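Local coordinates for protein prolyl-tRNA synthetase (Naegleria fowleri, PDB 6UYH) that probably attaches proline to its cognate tRNA in an ATP-dependent reaction, and here holds the inhibitor halofuginone together with an ATP analogue, at residues F79-A84 against L110-A115; A115-S120 against Q144-V149; E212-A217 against T238-G243. All coordinates share one frame; numbering follows the deposited sequence. Where two conformers were deposited one is given.

Contact 1: F79-A84 against L110-A115. With EDO (1,2-ethanediol), chain F.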
loop_
_atom_site.group_PDB
_atom_site.type_symbol
_atom_site.label_atom_id
_atom_site.label_comp_id
_atom_site.label_asym_id
_atom_site.label_seq_id
_atom_site.Cartn_x
_atom_site.Cartn_y
_atom_site.Cartn_z
ATOM N N PHE A 79 -5.110 12.087 -8.735
ATOM C CA PHE A 79 -5.290 13.292 -9.531
ATOM C C PHE A 79 -6.114 14.311 -8.773
ATOM O O PHE A 79 -7.036 13.960 -8.032
ATOM C CB PHE A 79 -5.988 12.973 -10.850
ATOM C CG PHE A 79 -5.192 12.084 -11.749
ATOM C CD1 PHE A 79 -3.916 12.457 -12.156
ATOM C CD2 PHE A 79 -5.711 10.881 -12.198
ATOM C CE1 PHE A 79 -3.171 11.639 -12.995
ATOM C CE2 PHE A 79 -4.973 10.061 -13.031
ATOM C CZ PHE A 79 -3.707 10.436 -13.432
ATOM N N VAL A 80 -5.807 15.585 -9.007
ATOM C CA VAL A 80 -6.561 16.678 -8.405
ATOM C C VAL A 80 -6.732 17.765 -9.456
ATOM O O VAL A 80 -5.818 18.031 -10.245
ATOM C CB VAL A 80 -5.875 17.197 -7.115
ATOM C CG1 VAL A 80 -4.436 17.687 -7.392
ATOM C CG2 VAL A 80 -6.708 18.302 -6.449
ATOM N N THR A 81 -7.919 18.373 -9.489
ATOM C CA THR A 81 -8.165 19.432 -10.460
ATOM C C THR A 81 -7.476 20.729 -10.047
ATOM O O THR A 81 -7.159 20.966 -8.876
ATOM C CB THR A 81 -9.662 19.707 -10.650
ATOM O OG1 THR A 81 -10.258 20.092 -9.400
ATOM C CG2 THR A 81 -10.387 18.475 -11.227
ATOM N N LYS A 82 -7.238 21.574 -11.050
ATOM C CA LYS A 82 -6.752 22.924 -10.784
ATOM C C LYS A 82 -7.724 23.673 -9.879
ATOM O O LYS A 82 -7.310 24.346 -8.926
ATOM C CB LYS A 82 -6.558 23.662 -12.110
ATOM C CG LYS A 82 -5.768 24.969 -11.994
ATOM C CD LYS A 82 -5.511 25.602 -13.365
ATOM C CE LYS A 82 -6.801 25.939 -14.084
ATOM N NZ LYS A 82 -6.552 26.744 -15.321
ATOM N N ARG A 83 -9.028 23.532 -10.144
ATOM C CA ARG A 83 -10.054 24.202 -9.346
ATOM C C ARG A 83 -9.941 23.822 -7.871
ATOM O O ARG A 83 -9.966 24.692 -6.988
ATOM C CB ARG A 83 -11.438 23.854 -9.912
ATOM C CG ARG A 83 -12.631 24.001 -8.970
ATOM C CD ARG A 83 -13.079 25.430 -8.775
ATOM N NE ARG A 83 -13.016 26.190 -10.014
ATOM C CZ ARG A 83 -13.319 27.481 -10.116
ATOM N NH1 ARG A 83 -13.722 28.162 -9.044
ATOM N NH2 ARG A 83 -13.217 28.089 -11.294
ATOM N N ALA A 84 -9.800 22.524 -7.590
ATOM C CA ALA A 84 -9.693 22.060 -6.213
ATOM C C ALA A 84 -8.405 22.552 -5.574
ATOM O O ALA A 84 -8.413 23.091 -4.461
ATOM C CB ALA A 84 -9.752 20.530 -6.167
ATOM N N LEU A 110 -4.570 17.340 -23.459
ATOM C CA LEU A 110 -5.839 17.281 -22.743
ATOM C C LEU A 110 -6.517 18.646 -22.782
ATOM O O LEU A 110 -5.855 19.686 -22.721
ATOM C CB LEU A 110 -5.623 16.854 -21.291
ATOM C CG LEU A 110 -4.976 15.499 -21.010
ATOM C CD1 LEU A 110 -4.812 15.303 -19.503
ATOM C CD2 LEU A 110 -5.804 14.375 -21.627
ATOM N N GLN A 111 -7.850 18.650 -22.882
ATOM C CA GLN A 111 -8.562 19.916 -22.729
ATOM C C GLN A 111 -8.413 20.456 -21.311
ATOM O O GLN A 111 -8.353 21.676 -21.115
ATOM C CB GLN A 111 -10.040 19.754 -23.091
ATOM N N GLU A 112 -8.298 19.568 -20.327
ATOM C CA GLU A 112 -8.202 19.949 -18.917
ATOM C C GLU A 112 -6.990 19.298 -18.258
ATOM O O GLU A 112 -7.050 18.116 -17.872
ATOM C CB GLU A 112 -9.478 19.565 -18.170
ATOM C CG GLU A 112 -9.472 20.010 -16.717
ATOM C CD GLU A 112 -10.663 19.491 -15.926
ATOM O OE1 GLU A 112 -10.585 19.520 -14.684
ATOM O OE2 GLU A 112 -11.665 19.057 -16.538
ATOM N N PRO A 113 -5.876 20.019 -18.127
ATOM C CA PRO A 113 -4.754 19.502 -17.332
ATOM C C PRO A 113 -5.166 19.238 -15.890
ATOM O O PRO A 113 -5.959 19.976 -15.298
ATOM C CB PRO A 113 -3.710 20.623 -17.421
ATOM C CG PRO A 113 -4.028 21.320 -18.700
ATOM C CD PRO A 113 -5.528 21.259 -18.839
ATOM N N ILE A 114 -4.614 18.171 -15.325
ATOM C CA ILE A 114 -4.868 17.796 -13.940
ATOM C C ILE A 114 -3.523 17.580 -13.265
ATOM O O ILE A 114 -2.522 17.274 -13.921
ATOM C CB ILE A 114 -5.751 16.540 -13.828
ATOM C CG1 ILE A 114 -5.130 15.393 -14.617
ATOM C CG2 ILE A 114 -7.185 16.833 -14.306
ATOM C CD1 ILE A 114 -5.940 14.126 -14.555
ATOM N N ALA A 115 -3.503 17.742 -11.949
ATOM C CA ALA A 115 -2.260 17.685 -11.194
ATOM C C ALA A 115 -2.125 16.375 -10.425
ATOM O O ALA A 115 -3.102 15.667 -10.164
ATOM C CB ALA A 115 -2.166 18.880 -10.237
HETATM C C1 EDO F . -9.807 15.665 -21.823
HETATM O O1 EDO F . -9.376 16.651 -20.865
HETATM C C2 EDO F . -9.490 14.269 -21.279
HETATM O O2 EDO F . -9.367 13.288 -22.324
HETATM O O HOH W 1 -8.186 20.471 -13.605
#
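Val80 and Ala115 form an antiparallel hydrogen-bonded pair joining strands 79-81 and 108-116. Val80 N donates to Ala115 O at 2.9 Å, and Ala115 N returns a bond to Val80 O, also 2.9 Å. Beside this bonded pair Phe79 CA comes within 3.3 Å of Ala115 O in a CA-H...O contact.

The apolar contacts lie to both sides of the backbone ladder. Val80 CG1 meets Ala115 CB at 3.8 Å, while Ile114 sends CD1 over one face of the Phe79 ring, a CH-pi contact 3.8 Å from the centroid. Ile114 CG1 lies between its backbone N and carbonyl carbon (chi1 55°), and the extended chi2 carries CD1 onto the ring.

Near the start of helix 82-85 one water accepts from Lys82 N and donates to Glu112 OE1 and to Pro113 O. Thr81, the N-cap of that helix, accepts from Ala84 N through OG1 at 3.1 Å, and the same hydroxyl bonds to Asp40 of the second subunit.

Phe79 and Ile114 also pack on Leu116 and Trp151 of that subunit, respectively. The chemistry is thus a short backbone clamp with greasy flanks, bridged by a water between Lys82 N, Glu112 OE1 and Pro113 O and built into the dimer interface.

Contact 2: A115-S120 against Q144-V149. With HFG (7-bromo-6-chloro-3-{3-[(2R,3S)-3-hydroxypiperidin-2-yl]-2-oxopropyl}quinazolin-4(3H)-one), chain D.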
loop_
_atom_site.group_PDB
_atom_site.type_symbol
_atom_site.label_atom_id
_atom_site.label_comp_id
_atom_site.label_asym_id
_atom_site.label_seq_id
_atom_site.Cartn_x
_atom_site.Cartn_y
_atom_site.Cartn_z
ATOM N N ALA A 115 -3.503 17.742 -11.949
ATOM C CA ALA A 115 -2.260 17.685 -11.194
ATOM C C ALA A 115 -2.125 16.375 -10.425
ATOM O O ALA A 115 -3.102 15.667 -10.164
ATOM C CB ALA A 115 -2.166 18.880 -10.237
ATOM N N LEU A 116 -0.882 16.050 -10.079
ATOM C CA LEU A 116 -0.591 14.909 -9.224
ATOM C C LEU A 116 -0.566 15.350 -7.767
ATOM O O LEU A 116 -0.016 16.407 -7.434
ATOM C CB LEU A 116 0.747 14.273 -9.596
ATOM C CG LEU A 116 0.931 13.906 -11.068
ATOM C CD1 LEU A 116 2.314 13.339 -11.277
ATOM C CD2 LEU A 116 -0.149 12.918 -11.536
ATOM N N ARG A 117 -1.175 14.532 -6.913
ATOM C CA ARG A 117 -1.283 14.650 -5.464
ATOM C C ARG A 117 0.018 15.117 -4.821
ATOM O O ARG A 117 0.997 14.362 -4.811
ATOM C CB ARG A 117 -1.684 13.277 -4.890
ATOM C CG ARG A 117 -1.656 13.155 -3.373
ATOM C CD ARG A 117 -2.293 11.830 -2.952
ATOM N NE ARG A 117 -1.663 10.689 -3.610
ATOM C CZ ARG A 117 -2.291 9.574 -3.963
ATOM N NH1 ARG A 117 -3.591 9.425 -3.744
ATOM N NH2 ARG A 117 -1.618 8.597 -4.549
ATOM N N PRO A 118 0.066 16.337 -4.267
ATOM C CA PRO A 118 1.232 16.751 -3.467
ATOM C C PRO A 118 0.979 16.605 -1.974
ATOM O O PRO A 118 1.885 16.753 -1.147
ATOM C CB PRO A 118 1.398 18.220 -3.853
ATOM C CG PRO A 118 -0.025 18.679 -4.056
ATOM C CD PRO A 118 -0.795 17.488 -4.608
ATOM N N THR A 119 -0.292 16.353 -1.657
ATOM C CA THR A 119 -0.913 16.198 -0.343
ATOM C C THR A 119 -2.412 16.223 -0.637
ATOM O O THR A 119 -2.802 16.681 -1.719
ATOM C CB THR A 119 -0.493 17.284 0.663
ATOM O OG1 THR A 119 -1.133 17.018 1.919
ATOM C CG2 THR A 119 -0.903 18.677 0.177
ATOM N N SER A 120 -3.269 15.733 0.265
ATOM C CA SER A 120 -4.653 15.458 -0.126
ATOM C C SER A 120 -5.721 16.340 0.528
ATOM O O SER A 120 -6.908 16.017 0.408
ATOM C CB SER A 120 -4.982 13.987 0.128
ATOM O OG SER A 120 -4.122 13.182 -0.658
ATOM N N GLN A 144 -4.586 7.436 4.862
ATOM C CA GLN A 144 -4.250 6.664 3.669
ATOM C C GLN A 144 -2.739 6.556 3.508
ATOM O O GLN A 144 -1.999 7.489 3.824
ATOM C CB GLN A 144 -4.893 7.247 2.395
ATOM C CG GLN A 144 -4.672 8.728 2.162
ATOM C CD GLN A 144 -5.332 9.203 0.874
ATOM O OE1 GLN A 144 -6.310 8.612 0.419
ATOM N NE2 GLN A 144 -4.801 10.276 0.284
ATOM N N TRP A 145 -2.301 5.382 3.038
ATOM C CA TRP A 145 -0.913 5.097 2.688
ATOM C C TRP A 145 -0.785 5.260 1.177
ATOM O O TRP A 145 -1.363 4.472 0.420
ATOM C CB TRP A 145 -0.534 3.675 3.113
ATOM C CG TRP A 145 -0.630 3.450 4.580
ATOM C CD1 TRP A 145 -1.707 2.975 5.277
ATOM C CD2 TRP A 145 0.402 3.676 5.538
ATOM N NE1 TRP A 145 -1.408 2.903 6.616
ATOM C CE2 TRP A 145 -0.123 3.344 6.806
ATOM C CE3 TRP A 145 1.713 4.157 5.453
ATOM C CZ2 TRP A 145 0.622 3.459 7.978
ATOM C CZ3 TRP A 145 2.452 4.266 6.604
ATOM C CH2 TRP A 145 1.904 3.924 7.858
ATOM N N THR A 146 -0.054 6.288 0.733
ATOM C CA THR A 146 -0.074 6.684 -0.671
ATOM C C THR A 146 1.303 7.150 -1.116
ATOM O O THR A 146 2.190 7.443 -0.300
ATOM C CB THR A 146 -1.061 7.838 -0.954
ATOM O OG1 THR A 146 -0.553 9.044 -0.370
ATOM C CG2 THR A 146 -2.419 7.587 -0.374
ATOM N N ASN A 147 1.455 7.276 -2.437
ATOM C CA ASN A 147 2.582 8.011 -3.000
ATOM C C ASN A 147 2.232 9.486 -3.187
ATOM O O ASN A 147 1.073 9.859 -3.335
ATOM C CB ASN A 147 3.059 7.383 -4.322
ATOM C CG ASN A 147 1.971 7.265 -5.364
ATOM O OD1 ASN A 147 0.784 7.311 -5.068
ATOM N ND2 ASN A 147 2.387 7.079 -6.609
ATOM N N VAL A 148 3.264 10.322 -3.161
ATOM C CA VAL A 148 3.141 11.772 -3.213
ATOM C C VAL A 148 4.164 12.280 -4.216
ATOM O O VAL A 148 5.265 11.729 -4.310
ATOM C CB VAL A 148 3.400 12.406 -1.826
ATOM C CG1 VAL A 148 2.915 13.836 -1.801
ATOM C CG2 VAL A 148 2.741 11.580 -0.722
ATOM N N VAL A 149 3.816 13.329 -4.961
ATOM C CA VAL A 149 4.708 13.903 -5.970
ATOM C C VAL A 149 4.886 15.385 -5.692
ATOM O O VAL A 149 3.904 16.133 -5.635
ATOM C CB VAL A 149 4.182 13.695 -7.399
ATOM C CG1 VAL A 149 5.083 14.417 -8.410
ATOM C CG2 VAL A 149 4.082 12.195 -7.721
HETATM O "O4'" HFG D . 1.317 18.701 3.002
HETATM C C21 HFG D . 1.320 19.621 3.793
HETATM C "C3'" HFG D . 0.486 19.595 5.053
HETATM C "C2'" HFG D . 0.147 18.202 5.599
HETATM N "N1'" HFG D . -0.747 17.449 4.710
HETATM C "C6'" HFG D . -1.183 16.184 5.313
HETATM C "C5'" HFG D . -0.020 15.289 5.651
HETATM C "C4'" HFG D . 0.992 16.033 6.527
HETATM C C39 HFG D . 1.386 17.356 5.897
HETATM O "O7'" HFG D . 2.264 18.065 6.777
HETATM C "C1'" HFG D . 2.162 20.882 3.544
HETATM N N3 HFG D . 2.484 21.054 2.130
HETATM C C4 HFG D . 1.448 21.379 1.265
HETATM O O11 HFG D . 0.316 21.562 1.676
HETATM C C10 HFG D . 1.849 21.428 -0.147
HETATM C C5 HFG D . 0.917 21.757 -1.130
HETATM C C2 HFG D . 3.755 20.817 1.680
HETATM N N1 HFG D . 4.142 20.833 0.455
HETATM C C9 HFG D . 3.168 21.129 -0.499
HETATM C C8 HFG D . 3.536 21.103 -1.844
HETATM C C7 HFG D . 2.588 21.404 -2.809
HETATM BR BR1 HFG D . 3.095 21.256 -4.627
HETATM C C6 HFG D . 1.303 21.758 -2.456
HETATM CL CL1 HFG D . 0.151 22.265 -3.655
HETATM O O HOH W 2 2.458 17.474 -7.785
HETATM O O HOH W 3 -5.438 11.445 -2.493
#
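Strand 140-149 and the chain leaving strand 108-116 meet through one backbone bond, Val149 N to Arg117 O at 3.0 Å, with Pro118 CA and Val149 CA 5.1 Å apart.

Arg117 does most of the side-chain work. It holds Asn147 side-on with two nitrogens: NE donates to Asn147 O at 2.9 Å, and NH2 to Asn147 OD1 at 2.8 Å, the latter lying in the guanidinium plane. CG stands opposite the backbone N (chi1 172°) and the chain bends at chi3 (55°), which turns the flat group across the strand. Thr146 CB sits over the centre of one guanidinium face, 3.7 Å from CZ, and a water links NH1 to Gln144 NE2, while Gln144 OE1 accepts from Phe76 N. The buried charge is therefore met by a carbonyl, an amide oxygen and water.

At the end of strand 108-116, Leu116 CB rests on Val149 CB at 4.1 Å, and a second water bridges the carbonyls of both residues. On the ligand side Thr119 OG1 accepts from halofuginone N1' at 2.9 Å and also bonds to Glu121, while the Pro118 ring lies against the halogenated end of the quinazolinone.

Strand 164-174 flanks strand 140-149, its Glu169 binding both Ser120 and Gln144; helix 121-131 starts just after Ser120, and Phe79 of the second subunit packs on Val149.

Contact 3: E212-A217 against T238-G243. With HFG (7-bromo-6-chloro-3-{3-[(2R,3S)-3-hydroxypiperidin-2-yl]-2-oxopropyl}quinazolin-4(3H)-one), chain D; ANP (phosphoaminophosphonic acid-adenylate ester), chain C.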
loop_
_atom_site.group_PDB
_atom_site.type_symbol
_atom_site.label_atom_id
_atom_site.label_comp_id
_atom_site.label_asym_id
_atom_site.label_seq_id
_atom_site.Cartn_x
_atom_site.Cartn_y
_atom_site.Cartn_z
ATOM N N GLU A 212 7.873 28.417 9.871
ATOM C CA GLU A 212 8.035 27.039 9.441
ATOM C C GLU A 212 6.751 26.228 9.500
ATOM O O GLU A 212 6.696 25.151 8.904
ATOM C CB GLU A 212 9.115 26.346 10.279
ATOM C CG GLU A 212 10.523 26.826 9.968
ATOM C CD GLU A 212 10.994 26.379 8.594
ATOM O OE1 GLU A 212 10.676 25.239 8.197
ATOM O OE2 GLU A 212 11.677 27.170 7.910
ATOM N N LYS A 213 5.719 26.703 10.190
ATOM C CA LYS A 213 4.509 25.904 10.302
ATOM C C LYS A 213 3.748 25.889 8.975
ATOM O O LYS A 213 3.962 26.722 8.089
ATOM C CB LYS A 213 3.609 26.442 11.417
ATOM C CG LYS A 213 2.794 27.651 11.020
ATOM C CD LYS A 213 1.724 27.963 12.067
ATOM C CE LYS A 213 0.903 29.183 11.679
ATOM N NZ LYS A 213 0.261 29.049 10.338
ATOM N N PHE A 214 2.848 24.918 8.851
ATOM C CA PHE A 214 1.957 24.848 7.698
ATOM C C PHE A 214 1.075 26.093 7.657
ATOM O O PHE A 214 0.385 26.414 8.631
ATOM C CB PHE A 214 1.116 23.572 7.802
ATOM C CG PHE A 214 0.150 23.343 6.657
ATOM C CD1 PHE A 214 -1.033 22.654 6.882
ATOM C CD2 PHE A 214 0.426 23.793 5.378
ATOM C CE1 PHE A 214 -1.929 22.412 5.847
ATOM C CE2 PHE A 214 -0.468 23.568 4.339
ATOM C CZ PHE A 214 -1.644 22.875 4.578
ATOM N N ALA A 215 1.106 26.802 6.523
ATOM C CA ALA A 215 0.343 28.041 6.399
ATOM C C ALA A 215 -1.148 27.826 6.644
ATOM O O ALA A 215 -1.848 28.755 7.069
ATOM C CB ALA A 215 0.572 28.664 5.022
ATOM N N GLY A 216 -1.651 26.628 6.393
ATOM C CA GLY A 216 -3.029 26.333 6.712
ATOM C C GLY A 216 -3.310 25.920 8.142
ATOM O O GLY A 216 -4.471 25.659 8.469
ATOM N N ALA A 217 -2.305 25.854 9.014
ATOM C CA ALA A 217 -2.501 25.333 10.360
ATOM C C ALA A 217 -2.562 26.456 11.382
ATOM O O ALA A 217 -1.936 27.508 11.221
ATOM C CB ALA A 217 -1.383 24.351 10.745
ATOM N N THR A 238 5.101 15.177 11.075
ATOM C CA THR A 238 4.420 16.442 11.307
ATOM C C THR A 238 2.994 16.185 11.763
ATOM O O THR A 238 2.315 15.330 11.203
ATOM C CB THR A 238 4.420 17.275 10.026
ATOM O OG1 THR A 238 5.747 17.311 9.480
ATOM C CG2 THR A 238 4.002 18.677 10.332
ATOM N N SER A 239 2.523 16.942 12.756
ATOM C CA SER A 239 1.139 16.802 13.209
ATOM C C SER A 239 0.553 18.194 13.448
ATOM O O SER A 239 1.005 18.914 14.345
ATOM C CB SER A 239 1.073 15.935 14.469
ATOM O OG SER A 239 -0.265 15.718 14.882
ATOM N N HIS A 240 -0.436 18.570 12.635
ATOM C CA HIS A 240 -1.011 19.913 12.611
ATOM C C HIS A 240 -2.359 19.943 13.307
ATOM O O HIS A 240 -3.191 19.060 13.085
ATOM C CB HIS A 240 -1.271 20.401 11.182
ATOM C CG HIS A 240 -0.103 20.308 10.260
ATOM N ND1 HIS A 240 0.957 21.186 10.314
ATOM C CD2 HIS A 240 0.148 19.473 9.226
ATOM C CE1 HIS A 240 1.825 20.877 9.370
ATOM N NE2 HIS A 240 1.355 19.845 8.692
ATOM N N HIS A 241 -2.610 21.006 14.072
ATOM C CA HIS A 241 -3.976 21.424 14.355
ATOM C C HIS A 241 -4.373 22.476 13.323
ATOM O O HIS A 241 -3.748 23.540 13.238
ATOM C CB HIS A 241 -4.127 21.970 15.771
ATOM C CG HIS A 241 -5.519 22.438 16.083
ATOM N ND1 HIS A 241 -6.632 21.649 15.875
ATOM C CD2 HIS A 241 -5.980 23.615 16.566
ATOM C CE1 HIS A 241 -7.717 22.318 16.218
ATOM N NE2 HIS A 241 -7.350 23.516 16.645
ATOM N N LEU A 242 -5.390 22.170 12.524
ATOM C CA LEU A 242 -5.821 23.063 11.459
ATOM C C LEU A 242 -6.902 24.030 11.920
ATOM O O LEU A 242 -7.282 24.930 11.160
ATOM C CB LEU A 242 -6.309 22.244 10.252
ATOM C CG LEU A 242 -5.358 21.184 9.672
ATOM C CD1 LEU A 242 -6.065 20.383 8.569
ATOM C CD2 LEU A 242 -4.072 21.820 9.137
ATOM N N GLY A 243 -7.369 23.892 13.158
ATOM C CA GLY A 243 -8.445 24.726 13.648
ATOM C C GLY A 243 -9.659 24.592 12.760
ATOM O O GLY A 243 -10.034 23.493 12.335
HETATM O "O4'" HFG D . 1.317 18.701 3.002
HETATM C C21 HFG D . 1.320 19.621 3.793
HETATM C "C3'" HFG D . 0.486 19.595 5.053
HETATM C "C2'" HFG D . 0.147 18.202 5.599
HETATM N "N1'" HFG D . -0.747 17.449 4.710
HETATM C "C6'" HFG D . -1.183 16.184 5.313
HETATM C "C5'" HFG D . -0.020 15.289 5.651
HETATM C "C4'" HFG D . 0.992 16.033 6.527
HETATM C C39 HFG D . 1.386 17.356 5.897
HETATM O "O7'" HFG D . 2.264 18.065 6.777
HETATM C "C1'" HFG D . 2.162 20.882 3.544
HETATM N N3 HFG D . 2.484 21.054 2.130
HETATM C C4 HFG D . 1.448 21.379 1.265
HETATM O O11 HFG D . 0.316 21.562 1.676
HETATM C C10 HFG D . 1.849 21.428 -0.147
HETATM C C5 HFG D . 0.917 21.757 -1.130
HETATM C C2 HFG D . 3.755 20.817 1.680
HETATM N N1 HFG D . 4.142 20.833 0.455
HETATM C C9 HFG D . 3.168 21.129 -0.499
HETATM C C8 HFG D . 3.536 21.103 -1.844
HETATM C C7 HFG D . 2.588 21.404 -2.809
HETATM BR BR1 HFG D . 3.095 21.256 -4.627
HETATM C C6 HFG D . 1.303 21.758 -2.456
HETATM CL CL1 HFG D . 0.151 22.265 -3.655
HETATM P PG ANP C . 10.318 19.916 4.179
HETATM O O1G ANP C . 10.977 21.124 4.657
HETATM O O2G ANP C . 10.093 20.061 2.615
HETATM O O3G ANP C . 11.276 18.714 4.534
HETATM P PB ANP C . 7.329 19.850 4.386
HETATM O O1B ANP C . 6.640 20.947 5.047
HETATM O O2B ANP C . 7.324 20.089 2.845
HETATM N N3B ANP C . 8.874 19.654 4.916
HETATM P PA ANP C . 5.116 18.055 4.893
HETATM O O1A ANP C . 4.539 18.624 6.129
HETATM O O2A ANP C . 4.336 18.488 3.695
HETATM O O3A ANP C . 6.627 18.496 4.671
HETATM O "O5'" ANP C . 5.231 16.450 4.849
HETATM C "C5'" ANP C . 5.040 15.520 5.940
HETATM C "C4'" ANP C . 6.362 14.838 6.180
HETATM O "O4'" ANP C . 6.809 14.197 4.965
HETATM C "C3'" ANP C . 7.478 15.806 6.539
HETATM O "O3'" ANP C . 7.476 16.078 7.935
HETATM C "C2'" ANP C . 8.733 15.049 6.100
HETATM O "O2'" ANP C . 9.220 14.239 7.163
HETATM C "C1'" ANP C . 8.227 14.215 4.906
HETATM N N9 ANP C . 8.625 14.744 3.609
HETATM C C8 ANP C . 8.377 15.998 3.112
HETATM N N7 ANP C . 8.850 16.202 1.907
HETATM C C5 ANP C . 9.453 14.993 1.583
HETATM C C6 ANP C . 10.143 14.556 0.439
HETATM N N6 ANP C . 10.303 15.292 -0.664
HETATM N N1 ANP C . 10.649 13.303 0.455
HETATM C C2 ANP C . 10.448 12.541 1.535
HETATM N N3 ANP C . 9.799 12.838 2.662
HETATM C C4 ANP C . 9.326 14.089 2.625
#
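This contact forms a wall of the halofuginone pocket in the class II synthetase core, where the loop before strand 219-227 lies against strand 232-243. Phe214 and His240, both pocket residues, meet in an edge-to-face pair: the edge of Phe214 is turned toward the face of His240, with centroids 5.1 Å apart and planes at 51°. The Phe214 CG points away from its own backbone N (chi1 -179°), which extends the ring from the loop to the ligand.

Each ring also meets the inhibitor. C3' of halofuginone lies over the centre of one Phe214 face, with Gly216 N over the other. His240 NE2 donates to the ligand hydroxyl O7' at 2.8 Å, while ND1 is bonded to Thr220; with both ring nitrogens engaged, the rotation of the imidazole is fixed. Two residues earlier, Thr238 OG1 hydrogen-bonds to the ribose O3' of the ATP analogue at 2.6 Å, bringing the same strand to both ligands.

At the edge of the Phe214 ring the packing is apolar. Leu242 CD2 touches Phe214 CD1 at 3.9 Å and Ala217 CB at 4.0 Å. The loop keeps its shape through a type I turn from Phe214 to Ala217, closed by Ala217 N to Phe214 O at 2.8 Å. In one of its two conformers Lys213 NZ reaches Ala217 O and Phe214 O, a link that is doubtful to that extent.

Strand 232-243 runs between strands 219-227 and 261-272; on its 261-272 side Leu242 and Gly243 both face Gln266, a classic beta bulge. Helix 177-198 packs against His241, and helix 121-131 brings Glu121 to Phe214 and Tyr125 to Leu242.

Overall arrangement
All three contacts are largely buried, but contact 1 lies farthest from the chain centre, its centre about 31 Å away against 18 Å for the others, and includes the exposed Glu112. Contacts 1 and 2 share Ala115 and strand 108-116, and touch where Phe79 CE1 meets Leu116 CD2 at 3.6 Å; both also reach the second subunit. Contact 3 touches no other protein chain. Contacts 2 and 3 approach halofuginone with different groups, and the nearest atoms of the two contacts are about 6 Å apart. Chemistry follows place: paired strand backbones in contact 1 and an arginine-centred polar network in contact 2, both beside the second subunit, and aromatic packing without cross-segment hydrogen bonds beside the ligands.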